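Side-chain contacts in protein with a SET domain within carboxy region (Cryptosporidium parvum, PDB 4LDG), which probably methylates histone H4 on a lysine of its tail through the SET domain held in this C-terminal part of a longer protein: residues Y195-N200 against N239-F244; I24-S29 against E135-T140; L114-Y119 against K125-Y130. One frame throughout, in Å; residues are numbered along the deposited sequence.

How the interactions relate
From the N terminus, the chain first lays down helix 15-36, whose residues 24-29 meet the loop 135-140 in interaction 2, closing a loop of 105 residues. Nested inside that loop, interaction 3 folds the loop segment 114-119 back onto helix 121-134 after only five intervening residues. Interaction 1 follows both in sequence: strand 194-199 of one three-stranded antiparallel sheet packs against strand 240-247 of another, both within the SET domain. Its centre lies about 19 Å from that of interaction 3, yet the two touch where F244 CE1 comes 3.7 Å from Y128 CG. Interactions 1 and 2 lie on opposite sides of the chain's centre, with centres about 24 Å apart.

Interaction 1. Residues Y195-N200 against N239-F244; sequences YYFKAN and NTPRLF
L243 CD2 sits over one face of the Y195 ring, 3.9 Å from the ring centroid and 27° off its normal, a CH-pi contact. The methyl is displaced toward the rim, which brings it to 3.5 Å from Y195 CD2. The same methyl also lies over a face of the F197 ring, 4.1 Å from F197 CD2, so one leucine branch packs against two aromatic rings. P241 meets F197 differently: its CB approaches the ring edge near the ring plane, 4.0 Å from F197 CE1. In L243, CG lies anti to the backbone N (chi1 176°), which sends the branched end toward strand 194-199. The two strands belong to separate three-stranded antiparallel sheets of the SET domain, and their axes pass 9.2 Å apart at 123°; the contact is therefore side-chain packing between sheets. Farther out, I206 of strand 202-207 touches both F197 and L243, while V234 of strand 230-237 touches L243 and T232 touches Y195. Backbone hydrogen bonds position the partners: Y195 pairs with I206, F197 with Y204, and L243 with Y167, whose ring also meets that of Y195.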
loop_
_atom_site.group_PDB
_atom_site.type_symbol
_atom_site.label_atom_id
_atom_site.label_comp_id
_atom_site.label_asym_id
_atom_site.label_seq_id
_atom_site.Cartn_x
_atom_site.Cartn_y
_atom_site.Cartn_z
ATOM N N TYR A 195 -12.499 -5.781 -3.230
ATOM C CA TYR A 195 -12.718 -4.391 -2.914
ATOM C C TYR A 195 -13.442 -3.707 -4.076
ATOM O O TYR A 195 -12.832 -3.384 -5.116
ATOM C CB TYR A 195 -11.385 -3.717 -2.609
ATOM C CG TYR A 195 -11.549 -2.388 -1.969
ATOM C CD1 TYR A 195 -11.308 -2.227 -0.627
ATOM C CD2 TYR A 195 -12.003 -1.297 -2.681
ATOM C CE1 TYR A 195 -11.490 -1.003 -0.021
ATOM C CE2 TYR A 195 -12.182 -0.072 -2.082
ATOM C CZ TYR A 195 -11.944 0.071 -0.751
ATOM O OH TYR A 195 -12.113 1.286 -0.120
ATOM N N TYR A 196 -14.736 -3.487 -3.877
ATOM C CA TYR A 196 -15.575 -2.675 -4.786
ATOM C C TYR A 196 -15.387 -1.197 -4.471
ATOM O O TYR A 196 -15.449 -0.818 -3.304
ATOM C CB TYR A 196 -17.077 -2.999 -4.637
ATOM C CG TYR A 196 -17.476 -4.413 -5.074
ATOM C CD1 TYR A 196 -17.700 -4.722 -6.421
ATOM C CD2 TYR A 196 -17.610 -5.439 -4.154
ATOM C CE1 TYR A 196 -18.042 -6.005 -6.829
ATOM C CE2 TYR A 196 -17.976 -6.724 -4.561
ATOM C CZ TYR A 196 -18.190 -6.999 -5.903
ATOM O OH TYR A 196 -18.553 -8.275 -6.315
ATOM N N PHE A 197 -15.209 -0.393 -5.523
ATOM C CA PHE A 197 -15.096 1.064 -5.454
ATOM C C PHE A 197 -15.527 1.723 -6.767
ATOM O O PHE A 197 -15.650 1.072 -7.822
ATOM C CB PHE A 197 -13.654 1.525 -5.123
ATOM C CG PHE A 197 -12.621 1.143 -6.158
ATOM C CD1 PHE A 197 -12.110 2.087 -7.044
ATOM C CD2 PHE A 197 -12.139 -0.153 -6.232
ATOM C CE1 PHE A 197 -11.153 1.743 -7.976
ATOM C CE2 PHE A 197 -11.205 -0.521 -7.179
ATOM C CZ PHE A 197 -10.700 0.436 -8.051
ATOM N N LYS A 198 -15.770 3.024 -6.682
ATOM C CA LYS A 198 -16.074 3.853 -7.840
ATOM C C LYS A 198 -14.924 4.842 -8.057
ATOM O O LYS A 198 -14.488 5.511 -7.114
ATOM C CB LYS A 198 -17.379 4.608 -7.598
ATOM C CG LYS A 198 -17.943 5.307 -8.834
ATOM C CD LYS A 198 -19.190 6.133 -8.489
ATOM C CE LYS A 198 -20.260 6.077 -9.583
ATOM N NZ LYS A 198 -21.035 4.792 -9.578
ATOM N N ALA A 199 -14.422 4.915 -9.288
ATOM C CA ALA A 199 -13.446 5.951 -9.684
ATOM C C ALA A 199 -13.671 6.370 -11.137
ATOM O O ALA A 199 -13.971 5.524 -11.981
ATOM C CB ALA A 199 -12.018 5.434 -9.524
ATOM N N ASN A 200 -13.483 7.659 -11.435
ATOM C CA ASN A 200 -13.593 8.153 -12.814
ATOM C C ASN A 200 -14.987 7.845 -13.366
ATOM O O ASN A 200 -15.128 7.487 -14.531
ATOM C CB ASN A 200 -12.506 7.510 -13.708
ATOM C CG ASN A 200 -11.953 8.469 -14.770
ATOM O OD1 ASN A 200 -11.536 9.585 -14.455
ATOM N ND2 ASN A 200 -11.914 8.020 -16.023
ATOM N N ASN A 239 -4.916 4.575 -17.971
ATOM C CA ASN A 239 -6.318 4.180 -18.161
ATOM C C ASN A 239 -6.904 3.227 -17.121
ATOM O O ASN A 239 -8.045 2.792 -17.240
ATOM C CB ASN A 239 -6.518 3.622 -19.567
ATOM C CG ASN A 239 -6.796 4.714 -20.569
ATOM O OD1 ASN A 239 -5.911 5.497 -20.906
ATOM N ND2 ASN A 239 -8.042 4.803 -21.017
ATOM N N THR A 240 -6.113 2.957 -16.093
ATOM C CA THR A 240 -6.344 1.897 -15.113
ATOM C C THR A 240 -6.310 2.509 -13.702
ATOM O O THR A 240 -5.339 3.192 -13.325
ATOM C CB THR A 240 -5.213 0.877 -15.245
ATOM O OG1 THR A 240 -5.373 0.195 -16.485
ATOM C CG2 THR A 240 -5.202 -0.143 -14.109
ATOM N N PRO A 241 -7.377 2.315 -12.924
ATOM C CA PRO A 241 -7.326 2.841 -11.571
ATOM C C PRO A 241 -6.349 2.030 -10.770
ATOM O O PRO A 241 -6.331 0.819 -10.907
ATOM C CB PRO A 241 -8.736 2.602 -11.048
ATOM C CG PRO A 241 -9.209 1.402 -11.798
ATOM C CD PRO A 241 -8.606 1.538 -13.173
ATOM N N ARG A 242 -5.536 2.711 -9.966
ATOM C CA ARG A 242 -4.627 2.100 -9.009
ATOM C C ARG A 242 -5.032 2.576 -7.632
ATOM O O ARG A 242 -4.978 3.806 -7.332
ATOM C CB ARG A 242 -3.184 2.525 -9.279
ATOM C CG ARG A 242 -2.776 2.377 -10.745
ATOM C CD ARG A 242 -2.736 0.924 -11.180
ATOM N NE ARG A 242 -1.649 0.250 -10.475
ATOM C CZ ARG A 242 -0.410 0.105 -10.935
ATOM N NH1 ARG A 242 -0.054 0.578 -12.137
ATOM N NH2 ARG A 242 0.492 -0.500 -10.183
ATOM N N LEU A 243 -5.402 1.608 -6.786
ATOM C CA LEU A 243 -5.961 1.902 -5.473
ATOM C C LEU A 243 -4.869 1.689 -4.434
ATOM O O LEU A 243 -4.182 0.641 -4.439
ATOM C CB LEU A 243 -7.157 0.972 -5.212
ATOM C CG LEU A 243 -7.909 0.980 -3.863
ATOM C CD1 LEU A 243 -8.665 2.290 -3.660
ATOM C CD2 LEU A 243 -8.868 -0.199 -3.803
ATOM N N PHE A 244 -4.722 2.669 -3.536
ATOM C CA PHE A 244 -3.660 2.634 -2.543
ATOM C C PHE A 244 -4.051 3.286 -1.240
ATOM O O PHE A 244 -5.012 4.105 -1.166
ATOM C CB PHE A 244 -2.339 3.272 -3.072
ATOM C CG PHE A 244 -2.433 4.754 -3.413
ATOM C CD1 PHE A 244 -1.942 5.719 -2.557
ATOM C CD2 PHE A 244 -3.005 5.169 -4.595
ATOM C CE1 PHE A 244 -2.035 7.072 -2.875
ATOM C CE2 PHE A 244 -3.110 6.511 -4.919
ATOM C CZ PHE A 244 -2.624 7.464 -4.066
#

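Interaction 2. Residues I24-S29 against E135-T140; sequences IQDLYS and EIHSCT
D26 of helix 15-36 meets H137 of the loop, its OD2 lying near the plane of the imidazole at its edge, 3.7 Å from H137 NE2. Carboxylate and ring planes stand 65° apart, and the separation is too long for a hydrogen bond. This geometry is tentative, since it holds for one of two modelled conformers of D26. With CB already directed at the loop, CG anti to the backbone N (chi1 -173°) extends the carboxylate to the ring edge, while H137 has chi1 41°, which brings the end of its ring nearer to the helix than its CB direction alone would. The stronger partner of D26 OD2 is K30, one turn further along the helix, in a salt bridge. Next in sequence, L27 packs on C139: the thiol sulfur SG is 3.6 Å from L27 CD2, and the CA atoms of L27 and C139 are the nearest across the segments at 6.4 Å. The N-terminal helix is thus joined to the loop between helix 121-134 and strand 140-143 by a buried apolar pair beside a polar one; the latter is consistent with weak electrostatic attraction, should the imidazole carry a proton.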
loop_
_atom_site.group_PDB
_atom_site.type_symbol
_atom_site.label_atom_id
_atom_site.label_comp_id
_atom_site.label_asym_id
_atom_site.label_seq_id
_atom_site.Cartn_x
_atom_site.Cartn_y
_atom_site.Cartn_z
ATOM N N ILE A 24 10.273 -9.114 5.881
ATOM C CA ILE A 24 11.423 -9.076 6.802
ATOM C C ILE A 24 12.704 -8.689 6.051
ATOM O O ILE A 24 13.494 -7.870 6.521
ATOM C CB ILE A 24 11.593 -10.419 7.559
ATOM C CG1 ILE A 24 10.518 -10.533 8.642
ATOM C CG2 ILE A 24 12.950 -10.509 8.223
ATOM C CD1 ILE A 24 10.317 -11.914 9.221
ATOM N N GLN A 25 12.885 -9.280 4.878
ATOM C CA GLN A 25 14.044 -9.002 4.037
ATOM C C GLN A 25 14.048 -7.533 3.583
ATOM O O GLN A 25 15.108 -6.883 3.573
ATOM C CB GLN A 25 14.063 -9.949 2.832
ATOM C CG GLN A 25 15.441 -10.155 2.252
ATOM C CD GLN A 25 16.422 -10.667 3.291
ATOM O OE1 GLN A 25 16.121 -11.595 4.045
ATOM N NE2 GLN A 25 17.596 -10.049 3.350
ATOM N N ASP A 26 12.874 -7.015 3.217
ATOM C CA ASP A 26 12.721 -5.596 2.869
ATOM C C ASP A 26 13.179 -4.740 4.031
ATOM O O ASP A 26 13.965 -3.801 3.857
ATOM C CB ASP A 26 11.262 -5.239 2.544
ATOM C CG ASP A 26 11.109 -3.812 2.014
ATOM O OD1 ASP A 26 11.887 -3.440 1.104
ATOM O OD2 ASP A 26 10.206 -3.072 2.494
ATOM N N LEU A 27 12.695 -5.084 5.221
ATOM C CA LEU A 27 13.079 -4.364 6.433
ATOM C C LEU A 27 14.606 -4.390 6.577
ATOM O O LEU A 27 15.218 -3.337 6.722
ATOM C CB LEU A 27 12.430 -4.970 7.676
ATOM C CG LEU A 27 12.179 -4.137 8.947
ATOM C CD1 LEU A 27 12.520 -4.956 10.168
ATOM C CD2 LEU A 27 12.946 -2.836 9.018
ATOM N N TYR A 28 15.215 -5.575 6.492
ATOM C CA TYR A 28 16.675 -5.691 6.612
ATOM C C TYR A 28 17.434 -4.780 5.652
ATOM O O TYR A 28 18.474 -4.234 6.017
ATOM C CB TYR A 28 17.163 -7.128 6.360
ATOM C CG TYR A 28 16.881 -8.149 7.438
ATOM C CD1 TYR A 28 16.309 -7.794 8.665
ATOM C CD2 TYR A 28 17.225 -9.490 7.241
ATOM C CE1 TYR A 28 16.064 -8.755 9.644
ATOM C CE2 TYR A 28 16.985 -10.449 8.212
ATOM C CZ TYR A 28 16.407 -10.074 9.411
ATOM O OH TYR A 28 16.179 -11.022 10.379
ATOM N N SER A 29 16.927 -4.638 4.433
ATOM C CA SER A 29 17.580 -3.814 3.417
ATOM C C SER A 29 17.521 -2.318 3.716
ATOM O O SER A 29 18.323 -1.555 3.197
ATOM C CB SER A 29 16.973 -4.089 2.043
ATOM O OG SER A 29 17.581 -5.230 1.464
ATOM N N GLU A 135 7.304 0.929 -7.323
ATOM C CA GLU A 135 7.160 -0.045 -6.233
ATOM C C GLU A 135 7.767 0.430 -4.927
ATOM O O GLU A 135 8.418 -0.332 -4.237
ATOM C CB GLU A 135 7.754 -1.409 -6.611
ATOM C CG GLU A 135 7.191 -2.033 -7.877
ATOM C CD GLU A 135 5.846 -2.721 -7.689
ATOM O OE1 GLU A 135 5.289 -2.726 -6.559
ATOM O OE2 GLU A 135 5.329 -3.272 -8.690
ATOM N N ILE A 136 7.545 1.684 -4.587
ATOM C CA ILE A 136 7.959 2.206 -3.302
ATOM C C ILE A 136 6.795 1.980 -2.340
ATOM O O ILE A 136 5.649 2.218 -2.714
ATOM C CB ILE A 136 8.211 3.726 -3.332
ATOM C CG1 ILE A 136 9.054 4.147 -4.525
ATOM C CG2 ILE A 136 8.859 4.189 -2.027
ATOM C CD1 ILE A 136 10.489 3.748 -4.418
ATOM N N HIS A 137 7.079 1.534 -1.118
ATOM C CA HIS A 137 6.028 1.385 -0.088
ATOM C C HIS A 137 6.567 1.651 1.294
ATOM O O HIS A 137 7.778 1.677 1.513
ATOM C CB HIS A 137 5.357 0.004 -0.133
ATOM C CG HIS A 137 6.309 -1.116 -0.365
ATOM N ND1 HIS A 137 6.387 -1.789 -1.568
ATOM C CD2 HIS A 137 7.261 -1.655 0.433
ATOM C CE1 HIS A 137 7.343 -2.698 -1.501
ATOM N NE2 HIS A 137 7.886 -2.640 -0.297
ATOM N N SER A 138 5.663 1.875 2.236
ATOM C CA SER A 138 6.065 1.978 3.633
ATOM C C SER A 138 6.565 0.611 4.037
ATOM O O SER A 138 6.243 -0.393 3.396
ATOM C CB SER A 138 4.889 2.414 4.513
ATOM O OG SER A 138 4.615 3.802 4.311
ATOM N N CYS A 139 7.384 0.577 5.076
ATOM C CA CYS A 139 7.909 -0.678 5.621
ATOM C C CYS A 139 6.817 -1.252 6.540
ATOM O O CYS A 139 6.393 -0.605 7.510
ATOM C CB CYS A 139 9.207 -0.383 6.366
ATOM S SG CYS A 139 9.912 -1.747 7.311
ATOM N N THR A 140 6.283 -2.404 6.158
ATOM C CA THR A 140 5.319 -3.125 6.986
ATOM C C THR A 140 5.782 -4.550 7.311
ATOM O O THR A 140 6.700 -5.071 6.681
ATOM C CB THR A 140 3.968 -3.266 6.279
ATOM O OG1 THR A 140 4.121 -4.111 5.144
ATOM C CG2 THR A 140 3.421 -1.920 5.859
#

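Interaction 3. Residues L114-Y119 against K125-Y130; sequences LPIYNY and KIIYKY
I116 CD1 carries the close-packed part of this contact, reaching two consecutive residues of helix 121-134. It lies 4.0 Å from I127 CG2 and 3.9 Å from Y128 CE1, approaching the tyrosine ring obliquely. The reach follows from the I116 torsions: CG1 stands between the backbone N and the carbonyl carbon (chi1 71°), and the chain then extends with chi2 175°, carrying the terminal methyl toward the helix. On the other branch of I127, CG1 comes to the edge of the Y119 ring, 4.1 Å from Y119 CE2 and near the ring plane, the two side chains crossing at about a right angle. Both loop residues are brought to the same side by a type I beta turn from I116 to Y119, closed by a 3.0 Å hydrogen bond from Y119 N to I116 O; within this turn a face of the Y119 ring also lies over I116 CA. The buried I116, I127 and Y128 make the packed side, the exposed Y117 and N118 the looser outer one, where Y117 directs its CB away from the helix. The two tyrosine hydroxyls find partners beyond the contact, Y119 OH with T104 OG1 and Y128 OH with D161 O. Helix 98-104 borders the packed side, with T104 touching both I116 and I127, and strand 230-237 touches Y128 through L235; the Y128 ring also meets F244 of strand 240-247.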
loop_
_atom_site.group_PDB
_atom_site.type_symbol
_atom_site.label_atom_id
_atom_site.label_comp_id
_atom_site.label_asym_id
_atom_site.label_seq_id
_atom_site.Cartn_x
_atom_site.Cartn_y
_atom_site.Cartn_z
ATOM N N LEU A 114 11.557 12.413 2.938
ATOM C CA LEU A 114 11.029 13.681 3.456
ATOM C C LEU A 114 9.536 13.574 3.751
ATOM O O LEU A 114 8.840 12.859 3.071
ATOM C CB LEU A 114 11.225 14.809 2.446
ATOM C CG LEU A 114 12.641 15.292 2.134
ATOM C CD1 LEU A 114 12.617 16.296 0.982
ATOM C CD2 LEU A 114 13.281 15.909 3.374
ATOM N N PRO A 115 9.035 14.312 4.754
ATOM C CA PRO A 115 7.587 14.422 4.928
ATOM C C PRO A 115 6.963 14.968 3.670
ATOM O O PRO A 115 7.604 15.741 2.970
ATOM C CB PRO A 115 7.440 15.460 6.045
ATOM C CG PRO A 115 8.733 15.443 6.776
ATOM C CD PRO A 115 9.773 15.131 5.737
ATOM N N ILE A 116 5.726 14.573 3.380
ATOM C CA ILE A 116 4.997 15.126 2.275
ATOM C C ILE A 116 3.612 15.679 2.627
ATOM O O ILE A 116 2.879 16.117 1.742
ATOM C CB ILE A 116 4.885 14.100 1.122
ATOM C CG1 ILE A 116 3.932 12.966 1.468
ATOM C CG2 ILE A 116 6.266 13.564 0.745
ATOM C CD1 ILE A 116 3.726 12.032 0.299
ATOM N N TYR A 117 3.247 15.696 3.904
ATOM C CA TYR A 117 1.942 16.235 4.279
ATOM C C TYR A 117 1.930 17.750 4.066
ATOM O O TYR A 117 0.872 18.353 4.002
ATOM C CB TYR A 117 1.561 15.887 5.737
ATOM C CG TYR A 117 2.545 16.337 6.800
ATOM C CD1 TYR A 117 3.532 15.466 7.264
ATOM C CD2 TYR A 117 2.484 17.621 7.352
ATOM C CE1 TYR A 117 4.445 15.851 8.242
ATOM C CE2 TYR A 117 3.386 18.021 8.343
ATOM C CZ TYR A 117 4.370 17.125 8.782
ATOM O OH TYR A 117 5.295 17.487 9.752
ATOM N N ASN A 118 3.112 18.349 3.946
ATOM C CA ASN A 118 3.231 19.775 3.663
ATOM C C ASN A 118 3.242 20.121 2.165
ATOM O O ASN A 118 3.269 21.288 1.800
ATOM C CB ASN A 118 4.488 20.326 4.348
ATOM C CG ASN A 118 5.746 19.540 3.996
ATOM O OD1 ASN A 118 5.758 18.313 4.025
ATOM N ND2 ASN A 118 6.793 20.235 3.652
ATOM N N TYR A 119 3.201 19.112 1.304
ATOM C CA TYR A 119 3.250 19.325 -0.141
ATOM C C TYR A 119 1.864 19.622 -0.654
ATOM O O TYR A 119 0.882 19.107 -0.115
ATOM C CB TYR A 119 3.714 18.061 -0.876
ATOM C CG TYR A 119 5.165 17.707 -0.784
ATOM C CD1 TYR A 119 6.009 18.311 0.136
ATOM C CD2 TYR A 119 5.700 16.753 -1.628
ATOM C CE1 TYR A 119 7.345 17.962 0.205
ATOM C CE2 TYR A 119 7.038 16.406 -1.571
ATOM C CZ TYR A 119 7.854 16.988 -0.640
ATOM O OH TYR A 119 9.191 16.649 -0.554
ATOM N N LYS A 125 0.348 14.064 -5.532
ATOM C CA LYS A 125 0.028 13.216 -6.665
ATOM C C LYS A 125 1.297 12.769 -7.406
ATOM O O LYS A 125 1.433 11.608 -7.771
ATOM C CB LYS A 125 -0.897 13.943 -7.642
ATOM C CG LYS A 125 -1.306 13.098 -8.854
ATOM C CD LYS A 125 -2.076 13.877 -9.914
ATOM C CE LYS A 125 -2.643 12.910 -10.951
ATOM N NZ LYS A 125 -3.261 13.563 -12.156
ATOM N N ILE A 126 2.229 13.682 -7.619
ATOM C CA ILE A 126 3.471 13.327 -8.283
ATOM C C ILE A 126 4.190 12.236 -7.500
ATOM O O ILE A 126 4.603 11.226 -8.063
ATOM C CB ILE A 126 4.345 14.582 -8.522
ATOM C CG1 ILE A 126 3.720 15.389 -9.678
ATOM C CG2 ILE A 126 5.798 14.217 -8.807
ATOM C CD1 ILE A 126 4.055 16.860 -9.679
ATOM N N ILE A 127 4.302 12.411 -6.202
ATOM C CA ILE A 127 4.955 11.415 -5.350
ATOM C C ILE A 127 4.218 10.063 -5.319
ATOM O O ILE A 127 4.845 9.007 -5.426
ATOM C CB ILE A 127 5.127 11.959 -3.908
ATOM C CG1 ILE A 127 5.995 13.231 -3.925
ATOM C CG2 ILE A 127 5.744 10.905 -2.980
ATOM C CD1 ILE A 127 7.415 13.002 -4.424
ATOM N N TYR A 128 2.904 10.084 -5.194
ATOM C CA TYR A 128 2.124 8.853 -5.181
ATOM C C TYR A 128 2.271 8.056 -6.472
ATOM O O TYR A 128 2.544 6.853 -6.464
ATOM C CB TYR A 128 0.640 9.202 -4.934
ATOM C CG TYR A 128 0.353 9.755 -3.540
ATOM C CD1 TYR A 128 1.126 9.409 -2.448
ATOM C CD2 TYR A 128 -0.712 10.603 -3.325
ATOM C CE1 TYR A 128 0.842 9.883 -1.201
ATOM C CE2 TYR A 128 -0.992 11.108 -2.071
ATOM C CZ TYR A 128 -0.222 10.723 -1.002
ATOM O OH TYR A 128 -0.497 11.234 0.272
ATOM N N LYS A 129 2.106 8.751 -7.581
ATOM C CA LYS A 129 2.313 8.173 -8.896
ATOM C C LYS A 129 3.697 7.544 -8.994
ATOM O O LYS A 129 3.842 6.406 -9.449
ATOM C CB LYS A 129 2.126 9.245 -9.968
ATOM C CG LYS A 129 2.275 8.731 -11.388
ATOM C CD LYS A 129 1.688 9.683 -12.427
ATOM C CE LYS A 129 2.099 9.210 -13.803
ATOM N NZ LYS A 129 1.343 9.831 -14.942
ATOM N N TYR A 130 4.715 8.262 -8.539
ATOM C CA TYR A 130 6.057 7.703 -8.569
ATOM C C TYR A 130 6.170 6.440 -7.714
ATOM O O TYR A 130 6.792 5.476 -8.129
ATOM C CB TYR A 130 7.096 8.742 -8.133
ATOM C CG TYR A 130 8.532 8.292 -8.328
ATOM C CD1 TYR A 130 9.218 8.553 -9.527
ATOM C CD2 TYR A 130 9.201 7.618 -7.328
ATOM C CE1 TYR A 130 10.524 8.166 -9.706
ATOM C CE2 TYR A 130 10.509 7.201 -7.497
ATOM C CZ TYR A 130 11.165 7.472 -8.693
ATOM O OH TYR A 130 12.464 7.050 -8.851
#